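Local structure of CIR protein (Plasmodium chabaudi chabaudi, 6ZYV) at residues A[181-193]-A[226-240]. The protein is of unknown function but belongs to the Plasmodium-interspersed repeat (PIR) family, variant proteins associated with infected red blood cells. The protein carries 5 engineered substitutions. Numbering follows the deposited sequence.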
ATOM      1  N   CYS A 181     -13.229   1.850  18.711  1.00 58.61           N
ATOM      2  CA  CYS A 181     -12.749   2.784  17.702  1.00 56.11           C
ATOM      3  C   CYS A 181     -12.129   4.028  18.288  1.00 55.32           C
ATOM      4  O   CYS A 181     -11.060   4.420  17.836  1.00 55.05           O
ATOM      5  CB  CYS A 181     -13.809   3.131  16.664  1.00 55.83           C
ATOM      6  SG  CYS A 181     -13.154   4.033  15.221  1.00 55.48           S
ATOM      7  N   LEU A 182     -12.768   4.645  19.281  1.00 55.20           N
ATOM      8  CA  LEU A 182     -12.225   5.856  19.886  1.00 54.88           C
ATOM      9  C   LEU A 182     -10.888   5.600  20.581  1.00 55.01           C
ATOM     10  O   LEU A 182      -9.939   6.330  20.348  1.00 54.03           O
ATOM     11  CB  LEU A 182     -13.246   6.535  20.810  1.00 55.32           C
ATOM     12  CG  LEU A 182     -12.790   7.845  21.458  1.00 56.57           C
ATOM     13  CD1 LEU A 182     -12.429   8.902  20.408  1.00 55.44           C
ATOM     14  CD2 LEU A 182     -13.837   8.374  22.402  1.00 58.41           C
ATOM     15  N   LYS A 183     -10.798   4.539  21.381  1.00 55.98           N
ATOM     16  CA  LYS A 183      -9.566   4.147  22.066  1.00 56.65           C
ATOM     17  C   LYS A 183      -8.448   3.883  21.046  1.00 54.69           C
ATOM     18  O   LYS A 183      -7.345   4.388  21.224  1.00 54.49           O
ATOM     19  CB  LYS A 183      -9.815   2.880  22.912  1.00 60.96           C
ATOM     20  CG  LYS A 183      -8.602   2.404  23.706  1.00 67.84           C
ATOM     21  CD  LYS A 183      -8.860   1.068  24.457  1.00 74.60           C
ATOM     22  CE  LYS A 183      -9.305   1.230  25.903  1.00 79.82           C
ATOM     23  NZ  LYS A 183      -8.582   0.308  26.833  1.00 82.55           N
ATOM     24  N   ASP A 184      -8.751   3.154  19.955  1.00 53.13           N
ATOM     25  CA  ASP A 184      -7.768   2.857  18.916  1.00 52.02           C
ATOM     26  C   ASP A 184      -7.321   4.097  18.144  1.00 50.68           C
ATOM     27  O   ASP A 184      -6.143   4.199  17.810  1.00 51.03           O
ATOM     28  CB  ASP A 184      -8.262   1.763  17.963  1.00 53.72           C
ATOM     29  CG  ASP A 184      -8.392   0.389  18.600  1.00 61.05           C
ATOM     30  OD1 ASP A 184      -7.940   0.221  19.765  1.00 63.04           O
ATOM     31  OD2 ASP A 184      -8.958  -0.520  17.939  1.00 62.94           O
ATOM     32  N   ALA A 185      -8.247   5.032  17.867  1.00 48.82           N
ATOM     33  CA  ALA A 185      -7.942   6.268  17.172  1.00 48.24           C
ATOM     34  C   ALA A 185      -7.018   7.140  18.026  1.00 48.37           C
ATOM     35  O   ALA A 185      -6.083   7.730  17.490  1.00 47.50           O
ATOM     36  CB  ALA A 185      -9.223   7.016  16.836  1.00 48.67           C
ATOM     37  N   GLN A 186      -7.232   7.171  19.355  1.00 49.40           N
ATOM     38  CA  GLN A 186      -6.375   7.923  20.277  1.00 50.88           C
ATOM     39  C   GLN A 186      -4.974   7.323  20.337  1.00 51.02           C
ATOM     40  O   GLN A 186      -4.002   8.071  20.314  1.00 50.74           O
ATOM     41  CB  GLN A 186      -6.993   8.034  21.683  1.00 53.63           C
ATOM     42  CG  GLN A 186      -6.286   9.099  22.575  1.00 58.85           C
ATOM     43  CD  GLN A 186      -6.520  10.572  22.221  1.00 64.03           C
ATOM     44  OE1 GLN A 186      -7.643  11.099  22.307  1.00 66.93           O
ATOM     45  NE2 GLN A 186      -5.461  11.277  21.810  1.00 63.51           N
ATOM     46  N   ASN A 187      -4.862   5.984  20.352  1.00 50.99           N
ATOM     47  CA  ASN A 187      -3.553   5.329  20.314  1.00 51.41           C
ATOM     48  C   ASN A 187      -2.866   5.601  18.963  1.00 50.99           C
ATOM     49  O   ASN A 187      -1.658   5.806  18.921  1.00 52.49           O
ATOM     50  CB  ASN A 187      -3.684   3.826  20.532  1.00 52.81           C
ATOM     51  CG  ASN A 187      -4.012   3.448  21.958  1.00 56.95           C
ATOM     52  OD1 ASN A 187      -3.797   4.215  22.888  1.00 59.76           O
ATOM     53  ND2 ASN A 187      -4.530   2.260  22.167  1.00 57.75           N
ATOM     54  N   PHE A 188      -3.630   5.595  17.868  1.00 48.93           N
ATOM     55  CA  PHE A 188      -3.123   5.861  16.531  1.00 47.03           C
ATOM     56  C   PHE A 188      -2.536   7.286  16.409  1.00 47.16           C
ATOM     57  O   PHE A 188      -1.423   7.435  15.916  1.00 47.51           O
ATOM     58  CB  PHE A 188      -4.226   5.617  15.489  1.00 45.52           C
ATOM     59  CG  PHE A 188      -3.808   6.016  14.087  1.00 44.65           C
ATOM     60  CD1 PHE A 188      -2.960   5.205  13.337  1.00 45.04           C
ATOM     61  CD2 PHE A 188      -4.208   7.229  13.548  1.00 44.15           C
ATOM     62  CE1 PHE A 188      -2.532   5.605  12.071  1.00 44.94           C
ATOM     63  CE2 PHE A 188      -3.769   7.630  12.300  1.00 44.15           C
ATOM     64  CZ  PHE A 188      -2.959   6.806  11.554  1.00 43.99           C
ATOM     65  N   VAL A 189      -3.271   8.321  16.853  1.00 46.93           N
ATOM     66  CA  VAL A 189      -2.787   9.692  16.772  1.00 47.01           C
ATOM     67  C   VAL A 189      -1.544   9.892  17.665  1.00 48.11           C
ATOM     68  O   VAL A 189      -0.616  10.604  17.261  1.00 47.97           O
ATOM     69  CB  VAL A 189      -3.882  10.776  16.987  1.00 47.05           C
ATOM     70  CG1 VAL A 189      -5.028  10.607  16.008  1.00 46.48           C
ATOM     71  CG2 VAL A 189      -4.362  10.879  18.417  1.00 48.84           C
ATOM     72  N   ASP A 190      -1.486   9.217  18.829  1.00 48.58           N
ATOM     73  CA  ASP A 190      -0.309   9.303  19.703  1.00 50.12           C
ATOM     74  C   ASP A 190       0.894   8.613  19.036  1.00 49.89           C
ATOM     75  O   ASP A 190       1.998   9.123  19.095  1.00 50.31           O
ATOM     76  CB  ASP A 190      -0.591   8.648  21.066  1.00 53.35           C
ATOM     77  CG  ASP A 190      -1.537   9.433  21.969  1.00 61.62           C
ATOM     78  OD1 ASP A 190      -1.858  10.594  21.637  1.00 62.46           O
ATOM     79  OD2 ASP A 190      -1.955   8.884  23.009  1.00 66.64           O
ATOM     80  N   GLU A 191       0.666   7.466  18.393  1.00 49.22           N
ATOM     81  CA  GLU A 191       1.698   6.711  17.689  1.00 49.14           C
ATOM     82  C   GLU A 191       2.235   7.525  16.494  1.00 48.13           C
ATOM     83  O   GLU A 191       3.437   7.552  16.249  1.00 48.21           O
ATOM     84  CB  GLU A 191       1.123   5.372  17.207  1.00 50.31           C
ATOM     85  CG  GLU A 191       2.164   4.458  16.590  1.00 56.73           C
ATOM     86  CD  GLU A 191       1.627   3.221  15.883  1.00 64.43           C
ATOM     87  OE1 GLU A 191       0.385   3.049  15.844  1.00 64.68           O
ATOM     88  OE2 GLU A 191       2.445   2.427  15.358  1.00 68.76           O
ATOM     89  N   TYR A 192       1.341   8.210  15.786  1.00 46.74           N
ATOM     90  CA  TYR A 192       1.718   9.051  14.667  1.00 45.94           C
ATOM     91  C   TYR A 192       2.489  10.318  15.153  1.00 46.70           C
ATOM     92  O   TYR A 192       3.503  10.688  14.550  1.00 46.07           O
ATOM     93  CB  TYR A 192       0.476   9.421  13.866  1.00 44.65           C
ATOM     94  CG  TYR A 192       0.796  10.358  12.732  1.00 44.28           C
ATOM     95  CD1 TYR A 192       1.635   9.968  11.694  1.00 44.04           C
ATOM     96  CD2 TYR A 192       0.300  11.655  12.717  1.00 44.86           C
ATOM     97  CE1 TYR A 192       1.954  10.835  10.664  1.00 44.13           C
ATOM     98  CE2 TYR A 192       0.589  12.523  11.676  1.00 45.27           C
ATOM     99  CZ  TYR A 192       1.418  12.109  10.648  1.00 45.05           C
ATOM    100  OH  TYR A 192       1.770  12.999   9.663  1.00 45.54           O
ATOM    101  N   GLN A 193       2.053  10.934  16.270  1.00 47.17           N
ATOM    102  CA  GLN A 193       2.744  12.090  16.845  1.00 48.82           C
ATOM    103  C   GLN A 193       4.172  11.692  17.247  1.00 50.33           C
ATOM    104  O   GLN A 193       5.104  12.434  16.978  1.00 51.33           O
ATOM    105  CB  GLN A 193       1.986  12.628  18.077  1.00 50.53           C
ATOM    106  CG  GLN A 193       2.641  13.858  18.727  1.00 51.83           C
ATOM    107  CD  GLN A 193       2.616  15.057  17.810  1.00 53.58           C
ATOM    108  OE1 GLN A 193       1.593  15.728  17.659  1.00 54.80           O
ATOM    109  NE2 GLN A 193       3.743  15.357  17.167  1.00 53.33           N
ATOM    110  N   CYS A 226     -16.664   5.152  11.713  1.00 51.04           N
ATOM    111  CA  CYS A 226     -16.962   4.773  13.100  1.00 52.00           C
ATOM    112  C   CYS A 226     -18.131   5.571  13.617  1.00 53.29           C
ATOM    113  O   CYS A 226     -19.020   4.997  14.239  1.00 55.43           O
ATOM    114  CB  CYS A 226     -15.746   4.939  13.997  1.00 52.11           C
ATOM    115  SG  CYS A 226     -14.475   3.678  13.740  1.00 55.02           S
ATOM    116  N   ASN A 227     -18.203   6.869  13.263  1.00 51.91           N
ATOM    117  CA  ASN A 227     -19.322   7.707  13.665  1.00 51.83           C
ATOM    118  C   ASN A 227     -20.613   7.466  12.875  1.00 53.46           C
ATOM    119  O   ASN A 227     -21.529   8.289  12.921  1.00 53.79           O
ATOM    120  CB  ASN A 227     -18.934   9.184  13.669  1.00 50.41           C
ATOM    121  CG  ASN A 227     -18.502   9.646  15.032  1.00 51.93           C
ATOM    122  OD1 ASN A 227     -18.736   8.986  16.055  1.00 53.59           O
ATOM    123  ND2 ASN A 227     -17.856  10.789  15.098  1.00 51.95           N
ATOM    124  N   ASN A 228     -20.705   6.336  12.173  1.00 54.81           N
ATOM    125  CA  ASN A 228     -21.929   5.901  11.514  1.00 57.12           C
ATOM    126  C   ASN A 228     -22.728   4.901  12.377  1.00 60.60           C
ATOM    127  O   ASN A 228     -23.921   4.718  12.161  1.00 62.74           O
ATOM    128  CB  ASN A 228     -21.670   5.354  10.111  1.00 56.54           C
ATOM    129  CG  ASN A 228     -21.426   6.431   9.089  1.00 57.20           C
ATOM    130  OD1 ASN A 228     -21.694   7.609   9.321  1.00 58.14           O
ATOM    131  ND2 ASN A 228     -20.908   6.072   7.928  1.00 55.84           N
ATOM    132  N   GLY A 229     -22.083   4.281  13.352  1.00 61.30           N
ATOM    133  CA  GLY A 229     -22.746   3.363  14.268  1.00 63.41           C
ATOM    134  C   GLY A 229     -22.570   3.731  15.731  1.00 64.78           C
ATOM    135  O   GLY A 229     -23.029   2.999  16.607  1.00 67.22           O
ATOM    136  N   GLN A 230     -21.891   4.854  16.016  1.00 63.46           N
ATOM    137  CA  GLN A 230     -21.663   5.375  17.359  1.00 63.44           C
ATOM    138  C   GLN A 230     -21.621   6.932  17.326  1.00 62.04           C
ATOM    139  O   GLN A 230     -21.836   7.544  16.272  1.00 61.38           O
ATOM    140  CB  GLN A 230     -20.374   4.766  17.975  1.00 64.50           C
ATOM    141  CG  GLN A 230     -19.096   5.366  17.426  1.00 67.75           C
ATOM    142  CD  GLN A 230     -17.871   4.725  18.004  1.00 72.78           C
ATOM    143  OE1 GLN A 230     -17.208   5.274  18.891  1.00 74.76           O
ATOM    144  NE2 GLN A 230     -17.537   3.545  17.516  1.00 73.17           N
ATOM    145  N   HIS A 231     -21.366   7.567  18.477  1.00 61.47           N
ATOM    146  CA  HIS A 231     -21.295   9.014  18.541  1.00 60.48           C
ATOM    147  C   HIS A 231     -20.132   9.440  19.398  1.00 60.52           C
ATOM    148  O   HIS A 231     -20.296   9.596  20.593  1.00 62.09           O
ATOM    149  CB  HIS A 231     -22.611   9.572  19.054  1.00 60.55           C
ATOM    150  CG  HIS A 231     -22.788  11.016  18.727  1.00 60.68           C
ATOM    151  ND1 HIS A 231     -22.695  11.472  17.429  1.00 61.01           N
ATOM    152  CD2 HIS A 231     -22.990  12.069  19.547  1.00 61.36           C
ATOM    153  CE1 HIS A 231     -22.841  12.779  17.501  1.00 61.08           C
ATOM    154  NE2 HIS A 231     -23.046  13.178  18.750  1.00 61.83           N
ATOM    155  N   SER A 232     -18.948   9.636  18.802  1.00 58.87           N
ATOM    156  CA  SER A 232     -17.754   9.989  19.556  1.00 58.27           C
ATOM    157  C   SER A 232     -17.017  11.208  19.027  1.00 56.33           C
ATOM    158  O   SER A 232     -17.074  11.519  17.841  1.00 54.66           O
ATOM    159  CB  SER A 232     -16.787   8.804  19.588  1.00 60.25           C
ATOM    160  OG  SER A 232     -17.422   7.604  19.999  1.00 64.19           O
ATOM    161  N   ASN A 233     -16.262  11.862  19.912  1.00 56.60           N
ATOM    162  CA  ASN A 233     -15.431  13.006  19.582  1.00 56.69           C
ATOM    163  C   ASN A 233     -14.013  12.482  19.346  1.00 55.68           C
ATOM    164  O   ASN A 233     -13.262  12.292  20.285  1.00 56.88           O
ATOM    165  CB  ASN A 233     -15.467  13.983  20.743  1.00 58.88           C
ATOM    166  CG  ASN A 233     -14.630  15.223  20.595  1.00 62.86           C
ATOM    167  OD1 ASN A 233     -14.300  15.871  21.596  1.00 64.79           O
ATOM    168  ND2 ASN A 233     -14.278  15.608  19.364  1.00 63.19           N
ATOM    169  N   PHE A 234     -13.666  12.230  18.099  1.00 53.97           N
ATOM    170  CA  PHE A 234     -12.372  11.680  17.729  1.00 52.83           C
ATOM    171  C   PHE A 234     -11.309  12.759  17.713  1.00 51.95           C
ATOM    172  O   PHE A 234     -11.588  13.893  17.333  1.00 52.13           O
ATOM    173  CB  PHE A 234     -12.464  10.963  16.372  1.00 51.60           C
ATOM    174  CG  PHE A 234     -13.218   9.657  16.437  1.00 52.00           C
ATOM    175  CD1 PHE A 234     -12.558   8.473  16.702  1.00 52.51           C
ATOM    176  CD2 PHE A 234     -14.585   9.609  16.216  1.00 52.93           C
ATOM    177  CE1 PHE A 234     -13.249   7.269  16.749  1.00 53.49           C
ATOM    178  CE2 PHE A 234     -15.278   8.395  16.262  1.00 53.96           C
ATOM    179  CZ  PHE A 234     -14.606   7.239  16.549  1.00 53.74           C
ATOM    180  N   PRO A 235     -10.081  12.433  18.154  1.00 51.03           N
ATOM    181  CA  PRO A 235      -9.017  13.436  18.117  1.00 51.10           C
ATOM    182  C   PRO A 235      -8.606  13.735  16.667  1.00 51.08           C
ATOM    183  O   PRO A 235      -8.702  12.874  15.788  1.00 51.56           O
ATOM    184  CB  PRO A 235      -7.871  12.758  18.903  1.00 51.45           C
ATOM    185  CG  PRO A 235      -8.083  11.316  18.678  1.00 51.66           C
ATOM    186  CD  PRO A 235      -9.573  11.120  18.605  1.00 50.20           C
ATOM    187  N   PRO A 236      -8.150  14.966  16.402  1.00 50.31           N
ATOM    188  CA  PRO A 236      -7.673  15.281  15.050  1.00 49.46           C
ATOM    189  C   PRO A 236      -6.280  14.688  14.801  1.00 48.90           C
ATOM    190  O   PRO A 236      -5.516  14.452  15.736  1.00 49.34           O
ATOM    191  CB  PRO A 236      -7.616  16.808  15.048  1.00 50.60           C
ATOM    192  CG  PRO A 236      -7.303  17.165  16.490  1.00 51.78           C
ATOM    193  CD  PRO A 236      -7.948  16.092  17.342  1.00 50.40           C
ATOM    194  N   LEU A 237      -5.948  14.449  13.537  1.00 48.18           N
ATOM    195  CA  LEU A 237      -4.645  13.923  13.177  1.00 48.61           C
ATOM    196  C   LEU A 237      -3.588  15.004  13.425  1.00 49.55           C
ATOM    197  O   LEU A 237      -3.779  16.141  12.999  1.00 49.46           O
ATOM    198  CB  LEU A 237      -4.629  13.523  11.701  1.00 48.79           C
ATOM    199  CG  LEU A 237      -3.378  12.770  11.275  1.00 50.54           C
ATOM    200  CD1 LEU A 237      -3.408  11.353  11.778  1.00 50.60           C
ATOM    201  CD2 LEU A 237      -3.209  12.804   9.784  1.00 51.08           C
ATOM    202  N   PRO A 238      -2.492  14.666  14.142  1.00 49.54           N
ATOM    203  CA  PRO A 238      -1.413  15.643  14.384  1.00 49.92           C
ATOM    204  C   PRO A 238      -0.910  16.357  13.118  1.00 50.44           C
ATOM    205  O   PRO A 238      -0.853  15.747  12.053  1.00 50.39           O
ATOM    206  CB  PRO A 238      -0.309  14.790  14.998  1.00 50.47           C
ATOM    207  CG  PRO A 238      -1.025  13.634  15.605  1.00 50.87           C
ATOM    208  CD  PRO A 238      -2.179  13.353  14.729  1.00 48.87           C
ATOM    209  N   THR A 239      -0.618  17.668  13.211  1.00 50.75           N
ATOM    210  CA  THR A 239      -0.199  18.436  12.032  1.00 51.82           C
ATOM    211  C   THR A 239       1.294  18.699  11.939  1.00 52.71           C
ATOM    212  O   THR A 239       1.781  19.061  10.865  1.00 52.55           O
ATOM    213  CB  THR A 239      -0.964  19.770  11.935  1.00 54.23           C
ATOM    214  OG1 THR A 239      -0.559  20.625  12.997  1.00 56.80           O
ATOM    215  CG2 THR A 239      -2.459  19.600  11.972  1.00 55.04           C
ATOM    216  N   THR A 240       2.019  18.593  13.057  1.00 53.67           N
ATOM    217  CA  THR A 240       3.438  18.917  13.084  1.00 55.57           C
ATOM    218  C   THR A 240       4.177  18.141  14.167  1.00 57.35           C
ATOM    219  O   THR A 240       3.543  17.582  15.063  1.00 57.49           O
ATOM    220  CB  THR A 240       3.582  20.450  13.342  1.00 57.91           C
ATOM    221  OG1 THR A 240       4.960  20.788  13.490  1.00 61.31           O
ATOM    222  CG2 THR A 240       2.844  20.905  14.591  1.00 57.88           C
TER
HETATM  223  O   HOH W   1     -15.449   3.807  20.234  1.00 61.95           O
HETATM  224  O   HOH W   2       0.785  15.444   9.763  1.00 53.69           O
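C181 and C226 form a disulfide, SG to SG 2.0 Å, that joins the first turn of helix 181-198 to the last of helix 213-226 in this all-helical PIR ectodomain. Beyond it the chain doubles back and runs, extended and proline-rich, along helix 181-198 toward its C-terminal end. F234 packs beside the disulfide: its CE1 lies 3.6 Å from C181 SG, an oblique sulfur-aromatic contact, and the small CB of A185 fits at the ring edge. L182, with CG anti to the backbone N (chi1 -178°), carries CD1 over the ring off-centre, a CH-pi contact 4.2 Å from the centroid. Prolines suit the next steps, because they hold the chain extended and present compact apolar rings while offering no N-H in need of a partner. P235 CG meets V189 CG2 at 3.8 Å and also touches the amide end of Q186; P238 CD rests 3.6 Å from Y192 CD2. Between them L237 sends CD1 inward to F188 and Y192. Q193 NE2 donates to a lone pair of T240 O (3.1 Å, 169°) and also bonds to N197 OD1; an amide can serve both acceptors with its two N-H groups. I160 and L164 of helix 154-174 and Y219 of helix 213-226 continue the apolar layer around F188. Y192 OH bonds to Y208 OH and to a water that donates to P238 O. At the turn, Q230 OE1 accepts from S232 OG and from a water bound to L182 N. One asparagine braces this turn by satisfying both backbone groups of S232: N227 OD1 accepts from S232 N, and N227 ND2 donates to S232 O at 2.9 Å and 170°.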